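Local coordinates for intimin (Escherichia coli, PDB 1F00), which mediates adhesion of enteropathogenic bacteria to host cells, binding its receptor probably through the C-terminal lectin-like part of this fragment, at residues N103-G108 / Q124-A129; T137-N142 / T164-S169; T238-V243 / S274-T279; A255-L260 / N267-S272. All coordinates share one frame; numbering follows the deposited sequence.

Interaction 1 of 4, residues N103-G108 / Q124-A129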
loop_
_atom_site.group_PDB
_atom_site.type_symbol
_atom_site.label_atom_id
_atom_site.label_comp_id
_atom_site.label_asym_id
_atom_site.label_seq_id
_atom_site.Cartn_x
_atom_site.Cartn_y
_atom_site.Cartn_z
ATOM N N ASN A 103 1.116 -6.760 -7.948
ATOM C CA ASN A 103 2.074 -6.070 -8.799
ATOM C C ASN A 103 2.923 -5.069 -8.032
ATOM O O ASN A 103 3.026 -3.902 -8.412
ATOM C CB ASN A 103 1.360 -5.361 -9.956
ATOM C CG ASN A 103 0.615 -6.329 -10.862
ATOM O OD1 ASN A 103 -0.564 -6.621 -10.645
ATOM N ND2 ASN A 103 1.307 -6.844 -11.873
ATOM N N ILE A 104 3.527 -5.531 -6.944
ATOM C CA ILE A 104 4.396 -4.679 -6.154
ATOM C C ILE A 104 5.648 -4.483 -7.001
ATOM O O ILE A 104 6.241 -5.451 -7.490
ATOM C CB ILE A 104 4.724 -5.340 -4.806
ATOM C CG1 ILE A 104 3.438 -5.428 -3.974
ATOM C CG2 ILE A 104 5.795 -4.548 -4.077
ATOM C CD1 ILE A 104 3.582 -6.154 -2.648
ATOM N N GLU A 105 6.041 -3.228 -7.176
ATOM C CA GLU A 105 7.182 -2.887 -8.014
ATOM C C GLU A 105 8.542 -2.696 -7.341
ATOM O O GLU A 105 8.694 -1.878 -6.436
ATOM C CB GLU A 105 6.837 -1.631 -8.822
ATOM C CG GLU A 105 7.993 -1.055 -9.620
ATOM C CD GLU A 105 7.632 0.250 -10.297
ATOM O OE1 GLU A 105 7.134 1.163 -9.608
ATOM O OE2 GLU A 105 7.851 0.365 -11.518
ATOM N N ILE A 106 9.526 -3.462 -7.802
ATOM C CA ILE A 106 10.893 -3.359 -7.302
ATOM C C ILE A 106 11.429 -2.042 -7.863
ATOM O O ILE A 106 11.593 -1.902 -9.079
ATOM C CB ILE A 106 11.768 -4.508 -7.830
ATOM C CG1 ILE A 106 11.133 -5.852 -7.468
ATOM C CG2 ILE A 106 13.185 -4.385 -7.264
ATOM C CD1 ILE A 106 11.010 -6.086 -5.986
ATOM N N VAL A 107 11.707 -1.089 -6.982
ATOM C CA VAL A 107 12.172 0.231 -7.403
ATOM C C VAL A 107 13.404 0.244 -8.308
ATOM O O VAL A 107 13.467 1.018 -9.267
ATOM C CB VAL A 107 12.428 1.139 -6.162
ATOM C CG1 VAL A 107 13.142 2.422 -6.572
ATOM C CG2 VAL A 107 11.101 1.481 -5.500
ATOM N N GLY A 108 14.375 -0.613 -8.023
ATOM C CA GLY A 108 15.579 -0.624 -8.833
ATOM C C GLY A 108 15.452 -1.189 -10.237
ATOM O O GLY A 108 16.129 -0.721 -11.156
ATOM N N GLN A 124 13.817 -0.926 -1.726
ATOM C CA GLN A 124 12.560 -0.197 -1.827
ATOM C C GLN A 124 11.608 -0.719 -2.901
ATOM O O GLN A 124 12.034 -1.126 -3.981
ATOM C CB GLN A 124 12.860 1.283 -2.075
ATOM C CG GLN A 124 13.652 1.928 -0.950
ATOM C CD GLN A 124 14.176 3.297 -1.315
ATOM O OE1 GLN A 124 14.945 3.447 -2.268
ATOM N NE2 GLN A 124 13.768 4.307 -0.558
ATOM N N VAL A 125 10.315 -0.710 -2.588
ATOM C CA VAL A 125 9.296 -1.156 -3.529
ATOM C C VAL A 125 8.171 -0.126 -3.589
ATOM O O VAL A 125 7.951 0.624 -2.634
ATOM C CB VAL A 125 8.698 -2.528 -3.128
ATOM C CG1 VAL A 125 9.804 -3.561 -3.023
ATOM C CG2 VAL A 125 7.934 -2.417 -1.804
ATOM N N ASN A 126 7.480 -0.068 -4.724
ATOM C CA ASN A 126 6.371 0.866 -4.875
ATOM C C ASN A 126 5.038 0.128 -4.810
ATOM O O ASN A 126 4.817 -0.836 -5.543
ATOM C CB ASN A 126 6.448 1.616 -6.211
ATOM C CG ASN A 126 7.628 2.573 -6.286
ATOM O OD1 ASN A 126 7.965 3.248 -5.315
ATOM N ND2 ASN A 126 8.248 2.650 -7.459
ATOM N N LEU A 127 4.158 0.574 -3.920
ATOM C CA LEU A 127 2.830 -0.021 -3.800
ATOM C C LEU A 127 1.866 0.893 -4.542
ATOM O O LEU A 127 1.937 2.115 -4.403
ATOM C CB LEU A 127 2.387 -0.114 -2.335
ATOM C CG LEU A 127 3.231 -0.930 -1.352
ATOM C CD1 LEU A 127 2.428 -1.143 -0.076
ATOM C CD2 LEU A 127 3.613 -2.269 -1.959
ATOM N N LYS A 128 0.970 0.309 -5.330
ATOM C CA LYS A 128 0.001 1.109 -6.068
ATOM C C LYS A 128 -1.415 0.856 -5.587
ATOM O O LYS A 128 -1.846 -0.289 -5.439
ATOM C CB LYS A 128 0.085 0.825 -7.572
ATOM C CG LYS A 128 1.182 1.591 -8.295
ATOM C CD LYS A 128 0.945 3.098 -8.234
ATOM C CE LYS A 128 2.069 3.867 -8.920
ATOM N NZ LYS A 128 3.399 3.595 -8.288
ATOM N N ALA A 129 -2.129 1.943 -5.335
ATOM C CA ALA A 129 -3.512 1.868 -4.890
ATOM C C ALA A 129 -4.383 2.337 -6.042
ATOM O O ALA A 129 -3.916 3.041 -6.938
ATOM C CB ALA A 129 -3.723 2.767 -3.675
HETATM O O HOH W 1 4.211 1.082 -9.209
#
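Q124 and V107 meet at one end of an antiparallel strand pair, 104-106 with 124-126, in an immunoglobulin-like domain. The carbonyl oxygen of Q124 accepts the N-H of V107 at 3.0 Å (V107 N to Q124 O), the donor tilted 23° from the carbonyl plane, while V107 CB and CG2 pack against the same oxygen. V125 comes next, on the face it shares with I106. Its CG1 reaches I106 CD1 at 4.1 Å, and its CB lies 3.7 Å from I104 CG2; W224 of helix 214-224 covers I106 and V125, which brings the lectin-like part of the chain onto this face.

N126 points to the other face and is gripped three times by E105. Two of the bonds are between backbones. The third uses the side chains, which run alongside each other: with its CG set beside the backbone N (chi1 -68°), N126 offers ND2 to E105 OE1 at 2.8 Å. That bond is nearly straight and lies in the amide plane, yet it meets the carboxylate from above, 44° out of its plane. L127 returns to apolar packing, its CD2 3.8 Å from I104 CG1. K128 connects to the glutamate through solvent: its NZ donates to a water at 2.8 Å, and this water donates in turn to E105 OE1 at 3.0 Å.

Interaction 2 of 4, residues T137-N142 / T164-S169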
loop_
_atom_site.group_PDB
_atom_site.type_symbol
_atom_site.label_atom_id
_atom_site.label_comp_id
_atom_site.label_asym_id
_atom_site.label_seq_id
_atom_site.Cartn_x
_atom_site.Cartn_y
_atom_site.Cartn_z
ATOM N N THR A 137 -3.130 8.581 1.074
ATOM C CA THR A 137 -2.216 8.864 2.177
ATOM C C THR A 137 -1.821 7.493 2.725
ATOM O O THR A 137 -2.692 6.698 3.079
ATOM C CB THR A 137 -2.898 9.670 3.292
ATOM O OG1 THR A 137 -3.397 10.901 2.753
ATOM C CG2 THR A 137 -1.906 9.982 4.403
ATOM N N TRP A 138 -0.520 7.223 2.801
ATOM C CA TRP A 138 -0.036 5.923 3.274
ATOM C C TRP A 138 0.558 5.929 4.683
ATOM O O TRP A 138 1.008 6.956 5.182
ATOM C CB TRP A 138 1.024 5.374 2.310
ATOM C CG TRP A 138 0.581 5.269 0.881
ATOM C CD1 TRP A 138 0.434 6.291 -0.018
ATOM C CD2 TRP A 138 0.222 4.069 0.189
ATOM N NE1 TRP A 138 0.005 5.797 -1.231
ATOM C CE2 TRP A 138 -0.134 4.436 -1.131
ATOM C CE3 TRP A 138 0.163 2.717 0.558
ATOM C CZ2 TRP A 138 -0.541 3.499 -2.085
ATOM C CZ3 TRP A 138 -0.244 1.784 -0.389
ATOM C CH2 TRP A 138 -0.591 2.179 -1.695
ATOM N N ARG A 139 0.566 4.763 5.317
ATOM C CA ARG A 139 1.133 4.642 6.650
ATOM C C ARG A 139 1.557 3.206 6.886
ATOM O O ARG A 139 1.103 2.291 6.199
ATOM C CB ARG A 139 0.113 5.052 7.719
ATOM C CG ARG A 139 -1.042 4.062 7.927
ATOM C CD ARG A 139 -1.919 4.501 9.102
ATOM N NE ARG A 139 -2.881 3.483 9.525
ATOM C CZ ARG A 139 -4.076 3.286 8.970
ATOM N NH1 ARG A 139 -4.476 4.037 7.949
ATOM N NH2 ARG A 139 -4.887 2.353 9.461
ATOM N N SER A 140 2.440 3.019 7.856
ATOM C CA SER A 140 2.916 1.692 8.216
ATOM C C SER A 140 2.584 1.483 9.678
ATOM O O SER A 140 2.785 2.381 10.490
ATOM C CB SER A 140 4.427 1.580 8.035
ATOM O OG SER A 140 4.893 0.368 8.610
ATOM N N ALA A 141 2.074 0.302 10.006
ATOM C CA ALA A 141 1.732 -0.015 11.385
ATOM C C ALA A 141 3.001 -0.108 12.241
ATOM O O ALA A 141 2.952 0.047 13.461
ATOM C CB ALA A 141 0.947 -1.331 11.441
ATOM N N ASN A 142 4.136 -0.373 11.602
ATOM C CA ASN A 142 5.403 -0.471 12.323
ATOM C C ASN A 142 6.579 -0.049 11.444
ATOM O O ASN A 142 7.193 -0.881 10.782
ATOM C CB ASN A 142 5.634 -1.902 12.816
ATOM C CG ASN A 142 6.828 -2.006 13.752
ATOM O OD1 ASN A 142 7.621 -1.068 13.873
ATOM N ND2 ASN A 142 6.968 -3.152 14.415
ATOM N N THR A 164 1.846 -4.105 8.534
ATOM C CA THR A 164 0.896 -3.824 7.477
ATOM C C THR A 164 1.062 -2.402 6.957
ATOM O O THR A 164 1.373 -1.489 7.721
ATOM C CB THR A 164 -0.555 -4.009 7.974
ATOM O OG1 THR A 164 -0.755 -3.237 9.166
ATOM C CG2 THR A 164 -0.843 -5.479 8.268
ATOM N N ILE A 165 0.888 -2.236 5.651
ATOM C CA ILE A 165 0.961 -0.913 5.035
ATOM C C ILE A 165 -0.476 -0.614 4.659
ATOM O O ILE A 165 -1.134 -1.435 4.015
ATOM C CB ILE A 165 1.824 -0.907 3.756
ATOM C CG1 ILE A 165 3.245 -1.363 4.083
ATOM C CG2 ILE A 165 1.832 0.499 3.135
ATOM C CD1 ILE A 165 3.927 -0.538 5.165
ATOM N N SER A 166 -0.968 0.546 5.081
ATOM C CA SER A 166 -2.338 0.936 4.798
ATOM C C SER A 166 -2.402 2.218 3.984
ATOM O O SER A 166 -1.562 3.099 4.125
ATOM C CB SER A 166 -3.112 1.146 6.106
ATOM O OG SER A 166 -3.215 -0.052 6.856
ATOM N N VAL A 167 -3.397 2.305 3.116
ATOM C CA VAL A 167 -3.591 3.508 2.326
ATOM C C VAL A 167 -5.021 3.956 2.579
ATOM O O VAL A 167 -5.924 3.124 2.735
ATOM C CB VAL A 167 -3.411 3.257 0.806
ATOM C CG1 VAL A 167 -4.442 2.255 0.310
ATOM C CG2 VAL A 167 -3.553 4.575 0.044
ATOM N N ILE A 168 -5.226 5.263 2.662
ATOM C CA ILE A 168 -6.568 5.793 2.853
ATOM C C ILE A 168 -6.808 6.862 1.793
ATOM O O ILE A 168 -5.892 7.599 1.421
ATOM C CB ILE A 168 -6.764 6.407 4.271
ATOM C CG1 ILE A 168 -5.759 7.531 4.514
ATOM C CG2 ILE A 168 -6.612 5.326 5.327
ATOM C CD1 ILE A 168 -5.861 8.145 5.907
ATOM N N SER A 169 -8.031 6.919 1.281
ATOM C CA SER A 169 -8.390 7.913 0.275
ATOM C C SER A 169 -9.249 8.950 0.986
ATOM O O SER A 169 -9.945 8.616 1.946
ATOM C CB SER A 169 -9.156 7.247 -0.872
ATOM O OG SER A 169 -10.228 6.456 -0.386
HETATM O O HOH W 2 -5.825 10.910 1.613
#
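T137 faces I168 across two neighbouring antiparallel strands, with a backbone bond in each direction and T137 CB resting 3.8 Å from I168 CG1. Its hydroxyl also meets a water, 2.7 Å from T137 OG1, which gives a weak bond to the carbonyl of I168.

W138, the next residue, turns to the opposite face. With CG beside the backbone N (chi1 -55°), the indole lies alongside V167 and takes it over one face in a CH-pi contact: V167 CB is 3.6 Å from the centroid of the six-membered ring of W138, only 10° off the normal. I165 CG2 comes in at the ring edge instead, 3.8 Å from W138 CE3.

R139 shares the T137 face. Its backbone pairs twice with S166, and the extended chain carries the guanidinium across the neighbouring strand, so that its flat face covers S166 CB while I168 CG2 approaches the edge in plane, 3.6 Å from R139 NH1.

At S140 the strand ends in an ST turn: its OG accepts the N-H of N142 at 3.2 Å and also bonds to the carbonyl of A146, while S140 CB packs on I165. A141 N completes the pairing with a bond to T164 O at 3.0 Å.

L127 and A129 of strand 124-130 pack on the side of the sheet that carries W138, I165 and V167, whereas R139 and T137 lie on the more exposed side. Two sheets packed face to face, here with W138 buried between them, are consistent with the beta sandwich of the immunoglobulin-like fold.

Interaction 3 of 4, residues T238-V243 / S274-T279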
loop_
_atom_site.group_PDB
_atom_site.type_symbol
_atom_site.label_atom_id
_atom_site.label_comp_id
_atom_site.label_asym_id
_atom_site.label_seq_id
_atom_site.Cartn_x
_atom_site.Cartn_y
_atom_site.Cartn_z
ATOM N N THR A 238 30.497 0.010 -6.060
ATOM C CA THR A 238 30.814 -1.400 -5.878
ATOM C C THR A 238 30.507 -1.879 -4.473
ATOM O O THR A 238 30.872 -1.233 -3.494
ATOM C CB THR A 238 32.309 -1.703 -6.153
ATOM O OG1 THR A 238 32.581 -3.072 -5.824
ATOM C CG2 THR A 238 33.208 -0.805 -5.309
ATOM N N ILE A 239 29.816 -3.008 -4.380
ATOM C CA ILE A 239 29.518 -3.598 -3.089
ATOM C C ILE A 239 30.029 -5.031 -3.134
ATOM O O ILE A 239 29.291 -5.993 -2.903
ATOM C CB ILE A 239 28.011 -3.565 -2.757
ATOM C CG1 ILE A 239 27.533 -2.108 -2.709
ATOM C CG2 ILE A 239 27.761 -4.209 -1.390
ATOM C CD1 ILE A 239 26.075 -1.932 -2.283
ATOM N N ILE A 240 31.308 -5.153 -3.477
ATOM C CA ILE A 240 31.977 -6.447 -3.538
ATOM C C ILE A 240 31.972 -6.984 -2.104
ATOM O O ILE A 240 32.451 -6.320 -1.183
ATOM C CB ILE A 240 33.426 -6.281 -4.080
ATOM C CG1 ILE A 240 34.160 -7.623 -4.049
ATOM C CG2 ILE A 240 34.174 -5.217 -3.279
ATOM C CD1 ILE A 240 35.546 -7.567 -4.680
ATOM N N SER A 241 31.424 -8.183 -1.920
ATOM C CA SER A 241 31.300 -8.774 -0.591
ATOM C C SER A 241 31.863 -10.186 -0.462
ATOM O O SER A 241 31.732 -11.004 -1.368
ATOM C CB SER A 241 29.820 -8.806 -0.192
ATOM O OG SER A 241 29.167 -7.603 -0.560
ATOM N N TRP A 242 32.465 -10.466 0.688
ATOM C CA TRP A 242 33.044 -11.778 0.969
ATOM C C TRP A 242 31.956 -12.850 1.051
ATOM O O TRP A 242 30.830 -12.560 1.459
ATOM C CB TRP A 242 33.748 -11.779 2.329
ATOM C CG TRP A 242 34.914 -10.857 2.494
ATOM C CD1 TRP A 242 34.959 -9.720 3.247
ATOM C CD2 TRP A 242 36.233 -11.045 1.968
ATOM N NE1 TRP A 242 36.228 -9.190 3.230
ATOM C CE2 TRP A 242 37.030 -9.985 2.454
ATOM C CE3 TRP A 242 36.818 -12.009 1.137
ATOM C CZ2 TRP A 242 38.388 -9.861 2.138
ATOM C CZ3 TRP A 242 38.174 -11.886 0.820
ATOM C CH2 TRP A 242 38.940 -10.818 1.324
ATOM N N VAL A 243 32.291 -14.077 0.657
ATOM C CA VAL A 243 31.360 -15.199 0.792
ATOM C C VAL A 243 32.148 -16.251 1.568
ATOM O O VAL A 243 33.376 -16.299 1.471
ATOM C CB VAL A 243 30.878 -15.806 -0.571
ATOM C CG1 VAL A 243 30.294 -14.714 -1.454
ATOM C CG2 VAL A 243 32.007 -16.545 -1.266
ATOM N N SER A 274 42.071 -6.328 3.190
ATOM C CA SER A 274 40.738 -5.721 3.197
ATOM C C SER A 274 40.302 -5.492 1.747
ATOM O O SER A 274 40.230 -4.359 1.259
ATOM C CB SER A 274 40.765 -4.406 3.981
ATOM O OG SER A 274 41.824 -3.576 3.540
ATOM N N ASN A 275 40.005 -6.600 1.078
ATOM C CA ASN A 275 39.611 -6.627 -0.324
ATOM C C ASN A 275 38.107 -6.570 -0.587
ATOM O O ASN A 275 37.684 -6.436 -1.732
ATOM C CB ASN A 275 40.191 -7.888 -0.976
ATOM C CG ASN A 275 41.693 -7.798 -1.192
ATOM O OD1 ASN A 275 42.411 -8.804 -1.130
ATOM N ND2 ASN A 275 42.174 -6.590 -1.465
ATOM N N ALA A 276 37.295 -6.665 0.458
ATOM C CA ALA A 276 35.854 -6.632 0.254
ATOM C C ALA A 276 35.088 -6.112 1.455
ATOM O O ALA A 276 35.652 -5.932 2.531
ATOM C CB ALA A 276 35.356 -8.030 -0.115
ATOM N N TYR A 277 33.797 -5.863 1.249
ATOM C CA TYR A 277 32.924 -5.380 2.307
ATOM C C TYR A 277 32.313 -6.562 3.040
ATOM O O TYR A 277 32.215 -7.658 2.488
ATOM C CB TYR A 277 31.800 -4.523 1.728
ATOM C CG TYR A 277 32.279 -3.223 1.153
ATOM C CD1 TYR A 277 32.522 -3.084 -0.214
ATOM C CD2 TYR A 277 32.533 -2.130 1.985
ATOM C CE1 TYR A 277 33.006 -1.885 -0.738
ATOM C CE2 TYR A 277 33.022 -0.930 1.472
ATOM C CZ TYR A 277 33.255 -0.816 0.112
ATOM O OH TYR A 277 33.741 0.367 -0.392
ATOM N N ALA A 278 31.917 -6.336 4.289
ATOM C CA ALA A 278 31.290 -7.380 5.066
ATOM C C ALA A 278 29.787 -7.233 4.872
ATOM O O ALA A 278 29.190 -6.230 5.279
ATOM C CB ALA A 278 31.650 -7.242 6.543
ATOM N N THR A 279 29.189 -8.211 4.205
ATOM C CA THR A 279 27.753 -8.213 3.986
ATOM C C THR A 279 27.225 -9.386 4.793
ATOM O O THR A 279 27.609 -10.532 4.571
ATOM C CB THR A 279 27.389 -8.370 2.489
ATOM O OG1 THR A 279 27.678 -7.145 1.805
ATOM C CG2 THR A 279 25.902 -8.681 2.326
HETATM O O HOH W 3 32.489 1.616 -2.657
HETATM O O HOH W 4 30.236 -10.441 3.191
#
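Y277 packs against I240 and T238 in the C-type lectin-like domain, where a single backbone bridge, S241 with Y277, brings strand 240-242 of one sheet to strand 276-281 of another; the short axes make an angle of 64°.

The tyrosine can be followed outward. Its CB lies 3.5 Å from I240 O, the oxygen that also accepts the N-H of Y277 in an almost straight bond. CD1 comes closer still, 3.4 Å from I240 O, which sits at the ring edge near its plane, and I240 CG2 packs on the same ring carbon. One step further, Y277 CE1 meets T238 O at 3.5 Å. At the tip, OH hydrogen-bonds a water at 2.9 Å, and that water gives a weak bond to T238 O. Two backbone carbonyls, of I240 and T238, thus lie close to the CD1-CE1 side of the ring.

On the other side of the bridge, W242 receives A276 over a face: A276 CB stands 3.5 Å from the centroid of the five-membered ring of W242, 6° off its normal. The indole is set by a bond from NE1 to the carbonyl of V194. A weak backbone bond, W242 N to Y277 O, closes the pairing.

The buried hydroxyls form a short chain. T279 OG1 donates to S241 OG at 2.8 Å. With that oxygen beside its own backbone N (chi1 -42°), S241 is turned back toward the preceding residues, and S241 OG donates to I239 O, also at 2.8 Å, from above the carbonyl plane.

Interaction 4 of 4, residues A255-L260 / N267-S272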
loop_
_atom_site.group_PDB
_atom_site.type_symbol
_atom_site.label_atom_id
_atom_site.label_comp_id
_atom_site.label_asym_id
_atom_site.label_seq_id
_atom_site.Cartn_x
_atom_site.Cartn_y
_atom_site.Cartn_z
ATOM N N ALA A 255 39.408 -16.236 -0.689
ATOM C CA ALA A 255 37.961 -16.362 -0.636
ATOM C C ALA A 255 37.371 -15.793 -1.909
ATOM O O ALA A 255 38.057 -15.101 -2.672
ATOM C CB ALA A 255 37.401 -15.611 0.578
ATOM N N SER A 256 36.100 -16.098 -2.140
ATOM C CA SER A 256 35.402 -15.589 -3.301
ATOM C C SER A 256 34.549 -14.416 -2.856
ATOM O O SER A 256 34.376 -14.179 -1.654
ATOM C CB SER A 256 34.523 -16.677 -3.921
ATOM O OG SER A 256 35.326 -17.680 -4.512
ATOM N N THR A 257 34.035 -13.675 -3.831
ATOM C CA THR A 257 33.189 -12.525 -3.553
ATOM C C THR A 257 32.101 -12.407 -4.611
ATOM O O THR A 257 32.177 -13.016 -5.688
ATOM C CB THR A 257 33.983 -11.200 -3.595
ATOM O OG1 THR A 257 34.439 -10.975 -4.935
ATOM C CG2 THR A 257 35.185 -11.236 -2.641
ATOM N N TYR A 258 31.075 -11.632 -4.282
ATOM C CA TYR A 258 29.995 -11.355 -5.208
ATOM C C TYR A 258 29.723 -9.878 -4.970
ATOM O O TYR A 258 29.806 -9.398 -3.836
ATOM C CB TYR A 258 28.744 -12.182 -4.908
ATOM C CG TYR A 258 27.657 -11.970 -5.940
ATOM C CD1 TYR A 258 27.665 -12.669 -7.153
ATOM C CD2 TYR A 258 26.634 -11.049 -5.717
ATOM C CE1 TYR A 258 26.675 -12.453 -8.118
ATOM C CE2 TYR A 258 25.642 -10.824 -6.673
ATOM C CZ TYR A 258 25.666 -11.528 -7.869
ATOM O OH TYR A 258 24.677 -11.302 -8.801
ATOM N N ASP A 259 29.411 -9.158 -6.038
ATOM C CA ASP A 259 29.182 -7.728 -5.953
ATOM C C ASP A 259 27.696 -7.422 -6.112
ATOM O O ASP A 259 27.120 -7.667 -7.174
ATOM C CB ASP A 259 30.008 -7.051 -7.056
ATOM C CG ASP A 259 30.165 -5.565 -6.851
ATOM O OD1 ASP A 259 31.288 -5.058 -7.091
ATOM O OD2 ASP A 259 29.178 -4.901 -6.470
ATOM N N LEU A 260 27.083 -6.888 -5.056
ATOM C CA LEU A 260 25.664 -6.567 -5.083
ATOM C C LEU A 260 25.315 -5.423 -6.030
ATOM O O LEU A 260 24.137 -5.095 -6.204
ATOM C CB LEU A 260 25.153 -6.267 -3.668
ATOM C CG LEU A 260 25.040 -7.506 -2.763
ATOM C CD1 LEU A 260 24.619 -7.090 -1.364
ATOM C CD2 LEU A 260 24.030 -8.486 -3.354
ATOM N N ASN A 267 36.962 -14.961 -7.582
ATOM C CA ASN A 267 37.553 -15.993 -6.739
ATOM C C ASN A 267 39.040 -15.695 -6.511
ATOM O O ASN A 267 39.597 -14.760 -7.100
ATOM C CB ASN A 267 37.410 -17.360 -7.410
ATOM C CG ASN A 267 36.002 -17.624 -7.907
ATOM O OD1 ASN A 267 35.060 -17.735 -7.122
ATOM N ND2 ASN A 267 35.850 -17.723 -9.227
ATOM N N ASN A 268 39.670 -16.493 -5.649
ATOM C CA ASN A 268 41.094 -16.356 -5.356
ATOM C C ASN A 268 41.490 -14.989 -4.815
ATOM O O ASN A 268 42.593 -14.506 -5.080
ATOM C CB ASN A 268 41.914 -16.647 -6.616
ATOM C CG ASN A 268 41.657 -18.031 -7.169
ATOM O OD1 ASN A 268 41.330 -18.187 -8.346
ATOM N ND2 ASN A 268 41.811 -19.046 -6.329
ATOM N N ILE A 269 40.590 -14.361 -4.068
ATOM C CA ILE A 269 40.874 -13.055 -3.486
ATOM C C ILE A 269 41.595 -13.276 -2.152
ATOM O O ILE A 269 41.112 -14.021 -1.303
ATOM C CB ILE A 269 39.564 -12.266 -3.264
ATOM C CG1 ILE A 269 38.788 -12.185 -4.582
ATOM C CG2 ILE A 269 39.868 -10.861 -2.761
ATOM C CD1 ILE A 269 39.523 -11.426 -5.682
ATOM N N LYS A 270 42.753 -12.644 -1.974
ATOM C CA LYS A 270 43.530 -12.808 -0.742
ATOM C C LYS A 270 42.681 -12.416 0.464
ATOM O O LYS A 270 42.236 -11.275 0.573
ATOM C CB LYS A 270 44.799 -11.951 -0.795
ATOM C CG LYS A 270 45.877 -12.400 0.174
ATOM C CD LYS A 270 47.160 -11.598 -0.005
ATOM C CE LYS A 270 48.340 -12.320 0.633
ATOM N NZ LYS A 270 48.018 -12.757 2.023
ATOM N N ALA A 271 42.476 -13.371 1.369
ATOM C CA ALA A 271 41.643 -13.177 2.554
ATOM C C ALA A 271 42.215 -12.307 3.673
ATOM O O ALA A 271 41.458 -11.667 4.415
ATOM C CB ALA A 271 41.253 -14.540 3.129
ATOM N N SER A 272 43.535 -12.284 3.806
ATOM C CA SER A 272 44.172 -11.503 4.861
ATOM C C SER A 272 44.237 -10.009 4.570
ATOM O O SER A 272 44.794 -9.248 5.360
ATOM C CB SER A 272 45.585 -12.031 5.131
ATOM O OG SER A 272 46.414 -11.855 3.998
HETATM O O HOH W 5 38.096 -18.328 -4.111
#
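A255 and I269 form the one bridged pair between these ends of the hairpin 254-259 / 263-270, and it is held by two backbone hydrogen bonds. A255 N donates to I269 O at 2.9 Å, and I269 N returns a bond to A255 O at 3.0 Å; I269 CB also lies close to this acceptor, 3.3 Å from A255 O. The short strand segments make an angle of 106°, so the pairing does not run on in regular fashion. N268, whose backbone has a positive phi of 58°, precedes the bridge, and T257 bonds instead with L266; one extra residue on the second strand is consistent with a beta bulge.

Apolar contact is slight. With CG1 beside its backbone N (chi1 -55°), I269 brings that branch to 4.2 Å from T257 CG2. W242 covers A255 and I269 together.

Solvent supplies a further link: a water donates to S256 OG at 2.9 Å and accepts from N268 N, also at 2.9 Å. An amide N-H that the distorted strand does not pair with its neighbour is thereby satisfied. The contact therefore depends chiefly on backbone hydrogen bonds, helped by a bridging water, with little apolar packing between the two segments.

The four contacts form two clusters in series along an elongated chain. Interactions 1 and 2 lie in the same immunoglobulin-like domain, their centres 14 Å apart, and join where two sheets pack: A129 CB touches W138 CZ2 at 3.6 Å and L127 CD1 touches I165 CG2 at 3.7 Å. Interactions 3 and 4, centres 7 Å apart, both reach one sheet of the C-type lectin-like domain, where strands 240-242 and 254-259 are neighbours; S241 N lies 2.8 Å from Y258 O, a probable hydrogen bond. Between clusters nothing touches: interactions 1 and 4 are about 10 Å apart at nearest atoms, and the centres of interactions 2 and 4 are 41 Å apart.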